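Local atomic coordinates of KLLA0E08119p (Kluyveromyces lactis, PDB entry 3VA7), a protein that probably carboxylates urea at the expense of ATP, using a biotin carrier, to make urea-1-carboxylate, which the full-length enzyme probably also hydrolyses to ammonium and carbon dioxide. Residues T397-K400 against K401-V405; S454-M457 against F458-K462. All coordinates share one frame; numbering follows the deposited sequence.

Contact 1: T397-K400 against K401-V405; sequences TWVK and KGTNV
T403 closes a tight beta turn on K400, with K401 and G402 at its corners and backbone angles close to type II; the turn links strand 394-397 to strand 404-405 in the biotin carboxylase part of the chain. The turn bond runs from T403 N to K400 O (3.1 Å). The T403 side chain starts with CB 3.5 Å from K400 O. From there OG1, lying beside its own backbone N with chi1 -53°, accepts a second bond from K400 N at 3.1 Å, nearly straight at 166°, so both polar backbone atoms of K400 are tied to one residue. The other branch, the methyl CG2, is anti to the backbone N of T403; it meets V399 CG1 at 4.1 Å and approaches W398 CZ3 obliquely at 3.9 Å. With an alanine here, K400 N would probably be left without its side-chain acceptor and a small gap would open beside the indole. W398 is anchored elsewhere, by NE1 to T412 O and by a cation-pi contact with R39. V399 CG1 lies over the centre of one face of the W398 ring, 3.4 Å above its plane.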
ATOM      1  N   THR A 397      18.029 -15.627   3.533  1.00 27.63           N
ATOM      2  CA  THR A 397      16.986 -14.768   3.967  1.00 28.92           C
ATOM      3  C   THR A 397      15.763 -15.622   4.304  1.00 30.15           C
ATOM      4  O   THR A 397      15.795 -16.870   4.194  1.00 30.35           O
ATOM      5  CB  THR A 397      16.656 -13.708   2.858  1.00 29.48           C
ATOM      6  OG1 THR A 397      15.723 -12.731   3.369  1.00 30.30           O
ATOM      7  CG2 THR A 397      16.100 -14.407   1.551  1.00 25.46           C
ATOM      8  N   TRP A 398      14.693 -14.952   4.711  1.00 30.70           N
ATOM      9  CA  TRP A 398      13.443 -15.623   5.003  1.00 31.80           C
ATOM     10  C   TRP A 398      12.304 -14.718   4.542  1.00 32.67           C
ATOM     11  O   TRP A 398      11.177 -14.930   4.921  1.00 32.86           O
ATOM     12  CB  TRP A 398      13.328 -15.910   6.502  1.00 30.98           C
ATOM     13  CG  TRP A 398      13.323 -14.691   7.305  1.00 32.54           C
ATOM     14  CD1 TRP A 398      14.409 -13.868   7.607  1.00 33.84           C
ATOM     15  CD2 TRP A 398      12.179 -14.077   7.901  1.00 33.94           C
ATOM     16  NE1 TRP A 398      13.986 -12.791   8.381  1.00 32.03           N
ATOM     17  CE2 TRP A 398      12.630 -12.895   8.571  1.00 33.54           C
ATOM     18  CE3 TRP A 398      10.813 -14.403   7.934  1.00 33.93           C
ATOM     19  CZ2 TRP A 398      11.750 -12.046   9.254  1.00 38.45           C
ATOM     20  CZ3 TRP A 398       9.932 -13.566   8.618  1.00 37.70           C
ATOM     21  CH2 TRP A 398      10.398 -12.396   9.276  1.00 38.98           C
ATOM     22  N   VAL A 399      12.608 -13.724   3.700  1.00 33.44           N
ATOM     23  CA  VAL A 399      11.612 -12.730   3.304  1.00 33.29           C
ATOM     24  C   VAL A 399      11.429 -12.615   1.783  1.00 34.77           C
ATOM     25  O   VAL A 399      12.309 -12.992   0.986  1.00 35.29           O
ATOM     26  CB  VAL A 399      11.936 -11.369   3.911  1.00 33.57           C
ATOM     27  CG1 VAL A 399      12.205 -11.525   5.429  1.00 31.33           C
ATOM     28  CG2 VAL A 399      13.092 -10.694   3.165  1.00 29.31           C
ATOM     29  N   LYS A 400      10.250 -12.145   1.385  1.00 35.16           N
ATOM     30  CA  LYS A 400       9.943 -11.835  -0.014  1.00 34.60           C
ATOM     31  C   LYS A 400       8.838 -10.769  -0.025  1.00 34.32           C
ATOM     32  O   LYS A 400       8.418 -10.316   1.022  1.00 33.36           O
ATOM     33  CB  LYS A 400       9.515 -13.085  -0.778  1.00 33.97           C
ATOM     34  CG  LYS A 400       8.774 -14.043   0.085  1.00 37.11           C
ATOM     35  CD  LYS A 400       7.905 -15.049  -0.688  1.00 41.81           C
ATOM     36  CE  LYS A 400       6.762 -15.552   0.277  1.00 45.54           C
ATOM     37  NZ  LYS A 400       6.302 -17.003   0.042  1.00 48.44           N
ATOM     38  N   LYS A 401       8.433 -10.325  -1.225  1.00 34.91           N
ATOM     39  CA  LYS A 401       7.317  -9.415  -1.421  1.00 33.69           C
ATOM     40  C   LYS A 401       6.225 -10.034  -0.551  1.00 33.14           C
ATOM     41  O   LYS A 401       5.927 -11.223  -0.678  1.00 33.55           O
ATOM     42  CB  LYS A 401       6.931  -9.416  -2.909  1.00 33.77           C
ATOM     43  CG  LYS A 401       5.895  -8.387  -3.443  1.00 34.77           C
ATOM     44  CD  LYS A 401       5.490  -8.873  -4.871  1.00 39.96           C
ATOM     45  CE  LYS A 401       5.430  -7.751  -5.930  1.00 43.73           C
ATOM     46  NZ  LYS A 401       6.700  -7.518  -6.807  1.00 46.06           N
ATOM     47  N   GLY A 402       5.649  -9.260   0.349  1.00 31.73           N
ATOM     48  CA  GLY A 402       4.534  -9.788   1.090  1.00 31.97           C
ATOM     49  C   GLY A 402       4.762  -9.995   2.558  1.00 31.83           C
ATOM     50  O   GLY A 402       3.885  -9.710   3.347  1.00 32.72           O
ATOM     51  N   THR A 403       5.949 -10.439   2.919  1.00 31.35           N
ATOM     52  CA  THR A 403       6.310 -10.677   4.278  1.00 32.10           C
ATOM     53  C   THR A 403       6.068  -9.523   5.223  1.00 33.71           C
ATOM     54  O   THR A 403       6.464  -8.402   4.950  1.00 33.90           O
ATOM     55  CB  THR A 403       7.776 -11.094   4.369  1.00 32.48           C
ATOM     56  OG1 THR A 403       7.999 -12.199   3.478  1.00 32.15           O
ATOM     57  CG2 THR A 403       8.139 -11.455   5.837  1.00 27.57           C
ATOM     58  N   ASN A 404       5.453  -9.834   6.364  1.00 35.68           N
ATOM     59  CA  ASN A 404       5.296  -8.893   7.498  1.00 36.71           C
ATOM     60  C   ASN A 404       6.420  -9.017   8.474  1.00 37.38           C
ATOM     61  O   ASN A 404       6.587 -10.024   9.102  1.00 37.19           O
ATOM     62  CB  ASN A 404       3.983  -9.164   8.242  1.00 36.68           C
ATOM     63  CG  ASN A 404       2.768  -8.859   7.391  1.00 37.02           C
ATOM     64  OD1 ASN A 404       2.081  -9.769   6.923  1.00 38.84           O
ATOM     65  ND2 ASN A 404       2.504  -7.575   7.168  1.00 37.57           N
ATOM     66  N   VAL A 405       7.197  -7.974   8.595  1.00 39.78           N
ATOM     67  CA  VAL A 405       8.353  -7.999   9.449  1.00 42.54           C
ATOM     68  C   VAL A 405       7.985  -7.366  10.772  1.00 44.99           C
ATOM     69  O   VAL A 405       7.627  -6.182  10.797  1.00 45.50           O
ATOM     70  CB  VAL A 405       9.516  -7.201   8.827  1.00 42.38           C
ATOM     71  CG1 VAL A 405      10.742  -7.182   9.794  1.00 42.15           C
ATOM     72  CG2 VAL A 405       9.873  -7.803   7.469  1.00 40.84           C
TER

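Contact 2: S454-M457 against F458-K462; sequences SSKM and FKEAK
The hydroxyl OG of S455 is held by two backbone groups: it accepts from F458 N at 3.1 Å, an almost straight bond (165°), and is also bonded to I452 O in the preceding helix. A chi1 of 57° sets OG between the backbone N and the carbonyl carbon of S455, turned toward that amide and 3.4 Å from F458 CB. The shortest backbone bond follows, E460 N to K456 O at 2.8 Å. The side chains of these two residues cross at a slant: CG, CD and CE of K456 run past E460 OE1, with CD 3.4 Å from it, while K456 NZ stays 4.1 Å from the same oxygen, beyond salt-bridge range. This is the whole of the short helix 456-460, N-capped by S455 and ended by a Schellman motif in which A461 takes a positive phi of 73°. M457 O receives K462 N at 3.3 Å, from above the carbonyl plane, and more weakly A461 N. The M457 side chain, bent at its second and third torsions, folds back beside F458, with SD by the backbone N of F458 and, between side chains, 4.3 Å from F458 CB. M457 also meets V463, V467 and L259, while the buried F458 ring packs on I427, I267 and L259 with R423 in a cation-pi contact.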
ATOM      1  N   SER A 454      31.561   0.797   0.959  1.00 46.82           N
ATOM      2  CA  SER A 454      32.157   1.735  -0.013  1.00 48.91           C
ATOM      3  C   SER A 454      33.325   2.534   0.481  1.00 48.65           C
ATOM      4  O   SER A 454      34.003   3.161  -0.320  1.00 48.49           O
ATOM      5  CB  SER A 454      31.127   2.766  -0.437  1.00 48.31           C
ATOM      6  OG  SER A 454      30.585   2.259  -1.606  1.00 51.83           O
ATOM      7  N   SER A 455      33.480   2.575   1.803  1.00 48.90           N
ATOM      8  CA  SER A 455      34.399   3.486   2.449  1.00 49.41           C
ATOM      9  C   SER A 455      35.848   3.225   2.046  1.00 50.06           C
ATOM     10  O   SER A 455      36.194   2.136   1.547  1.00 49.80           O
ATOM     11  CB  SER A 455      34.213   3.428   3.965  1.00 48.99           C
ATOM     12  OG  SER A 455      34.399   2.112   4.430  1.00 48.42           O
ATOM     13  N   LYS A 456      36.682   4.247   2.236  1.00 50.89           N
ATOM     14  CA  LYS A 456      38.112   4.125   2.017  1.00 51.83           C
ATOM     15  C   LYS A 456      38.599   3.201   3.144  1.00 51.90           C
ATOM     16  O   LYS A 456      39.351   2.239   2.894  1.00 51.62           O
ATOM     17  CB  LYS A 456      38.767   5.523   2.057  1.00 52.62           C
ATOM     18  CG  LYS A 456      40.293   5.619   1.755  1.00 55.21           C
ATOM     19  CD  LYS A 456      40.573   5.752   0.244  1.00 60.08           C
ATOM     20  CE  LYS A 456      41.577   6.915  -0.040  1.00 60.69           C
ATOM     21  NZ  LYS A 456      41.959   6.987  -1.495  1.00 57.30           N
ATOM     22  N   MET A 457      38.106   3.463   4.363  1.00 52.03           N
ATOM     23  CA  MET A 457      38.360   2.602   5.512  1.00 52.81           C
ATOM     24  C   MET A 457      38.269   1.130   5.144  1.00 53.23           C
ATOM     25  O   MET A 457      39.282   0.425   5.110  1.00 53.55           O
ATOM     26  CB  MET A 457      37.379   2.909   6.632  1.00 52.94           C
ATOM     27  CG  MET A 457      37.613   2.089   7.923  1.00 54.61           C
ATOM     28  SD  MET A 457      36.751   0.506   8.011  1.00 57.13           S
ATOM     29  CE  MET A 457      35.017   1.017   8.046  1.00 56.15           C
ATOM     30  N   PHE A 458      37.070   0.662   4.831  1.00 53.52           N
ATOM     31  CA  PHE A 458      36.922  -0.747   4.591  1.00 54.36           C
ATOM     32  C   PHE A 458      37.909  -1.232   3.559  1.00 54.87           C
ATOM     33  O   PHE A 458      38.480  -2.281   3.738  1.00 55.11           O
ATOM     34  CB  PHE A 458      35.501  -1.114   4.189  1.00 54.36           C
ATOM     35  CG  PHE A 458      35.254  -2.597   4.122  1.00 53.34           C
ATOM     36  CD1 PHE A 458      34.663  -3.163   2.998  1.00 53.96           C
ATOM     37  CD2 PHE A 458      35.612  -3.427   5.181  1.00 53.49           C
ATOM     38  CE1 PHE A 458      34.423  -4.517   2.934  1.00 53.38           C
ATOM     39  CE2 PHE A 458      35.386  -4.789   5.136  1.00 50.60           C
ATOM     40  CZ  PHE A 458      34.795  -5.337   4.021  1.00 53.32           C
ATOM     41  N   LYS A 459      38.134  -0.470   2.496  1.00 56.05           N
ATOM     42  CA  LYS A 459      39.007  -0.950   1.423  1.00 57.15           C
ATOM     43  C   LYS A 459      40.463  -1.051   1.848  1.00 58.14           C
ATOM     44  O   LYS A 459      41.180  -1.981   1.481  1.00 58.00           O
ATOM     45  CB  LYS A 459      38.915  -0.084   0.176  1.00 56.93           C
ATOM     46  CG  LYS A 459      39.364  -0.845  -1.042  1.00 56.65           C
ATOM     47  CD  LYS A 459      39.581   0.063  -2.210  1.00 59.03           C
ATOM     48  CE  LYS A 459      40.189  -0.716  -3.368  1.00 60.34           C
ATOM     49  NZ  LYS A 459      41.526  -1.221  -2.956  1.00 59.23           N
ATOM     50  N   GLU A 460      40.915  -0.074   2.615  1.00 59.62           N
ATOM     51  CA  GLU A 460      42.312  -0.080   3.033  1.00 61.10           C
ATOM     52  C   GLU A 460      42.521  -1.079   4.178  1.00 60.49           C
ATOM     53  O   GLU A 460      43.659  -1.368   4.579  1.00 60.66           O
ATOM     54  CB  GLU A 460      42.774   1.349   3.356  1.00 61.95           C
ATOM     55  CG  GLU A 460      43.040   2.176   2.072  1.00 65.25           C
ATOM     56  CD  GLU A 460      43.227   3.684   2.341  1.00 72.95           C
ATOM     57  OE1 GLU A 460      43.493   4.422   1.350  1.00 76.59           O
ATOM     58  OE2 GLU A 460      43.106   4.140   3.519  1.00 74.25           O
ATOM     59  N   ALA A 461      41.391  -1.621   4.655  1.00 59.39           N
ATOM     60  CA  ALA A 461      41.345  -2.639   5.681  1.00 57.69           C
ATOM     61  C   ALA A 461      41.673  -2.045   7.039  1.00 56.91           C
ATOM     62  O   ALA A 461      42.007  -2.758   7.962  1.00 55.81           O
ATOM     63  CB  ALA A 461      42.268  -3.838   5.324  1.00 57.76           C
ATOM     64  N   LYS A 462      41.539  -0.733   7.178  1.00 57.03           N
ATOM     65  CA  LYS A 462      41.754  -0.117   8.492  1.00 57.54           C
ATOM     66  C   LYS A 462      40.537  -0.337   9.403  1.00 57.02           C
ATOM     67  O   LYS A 462      39.938   0.605   9.907  1.00 57.44           O
ATOM     68  CB  LYS A 462      42.192   1.366   8.401  1.00 57.74           C
ATOM     69  CG  LYS A 462      43.029   1.728   7.143  1.00 59.57           C
ATOM     70  CD  LYS A 462      44.439   2.290   7.506  1.00 64.66           C
ATOM     71  CE  LYS A 462      44.430   3.510   8.502  1.00 66.22           C
ATOM     72  NZ  LYS A 462      44.839   4.823   7.899  1.00 64.73           N
TER

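Both contacts belong to the C-terminal part of the biotin carboxylase domain, their centres 31 Å apart and their nearest atoms about 20 Å. They also border the same antiparallel sheet: contact 1 leads into its strand 404-405, whereas in contact 2 F458 lies on strands 249-261 and 264-270, and M457 on the first of these. Contact 1 lies nearer the middle of the chain, 15 Å from its centre, with W398 and V399 buried, K400 and K401 exposed, helix 40-53 alongside and N1095 bonded to N404. Contact 2, 38 Å out, combines exposed lysines and a glutamate with a buried phenylalanine. In the first, a threonine hydroxyl braces a turn; in the second, a serine hydroxyl caps the first turn of a helix.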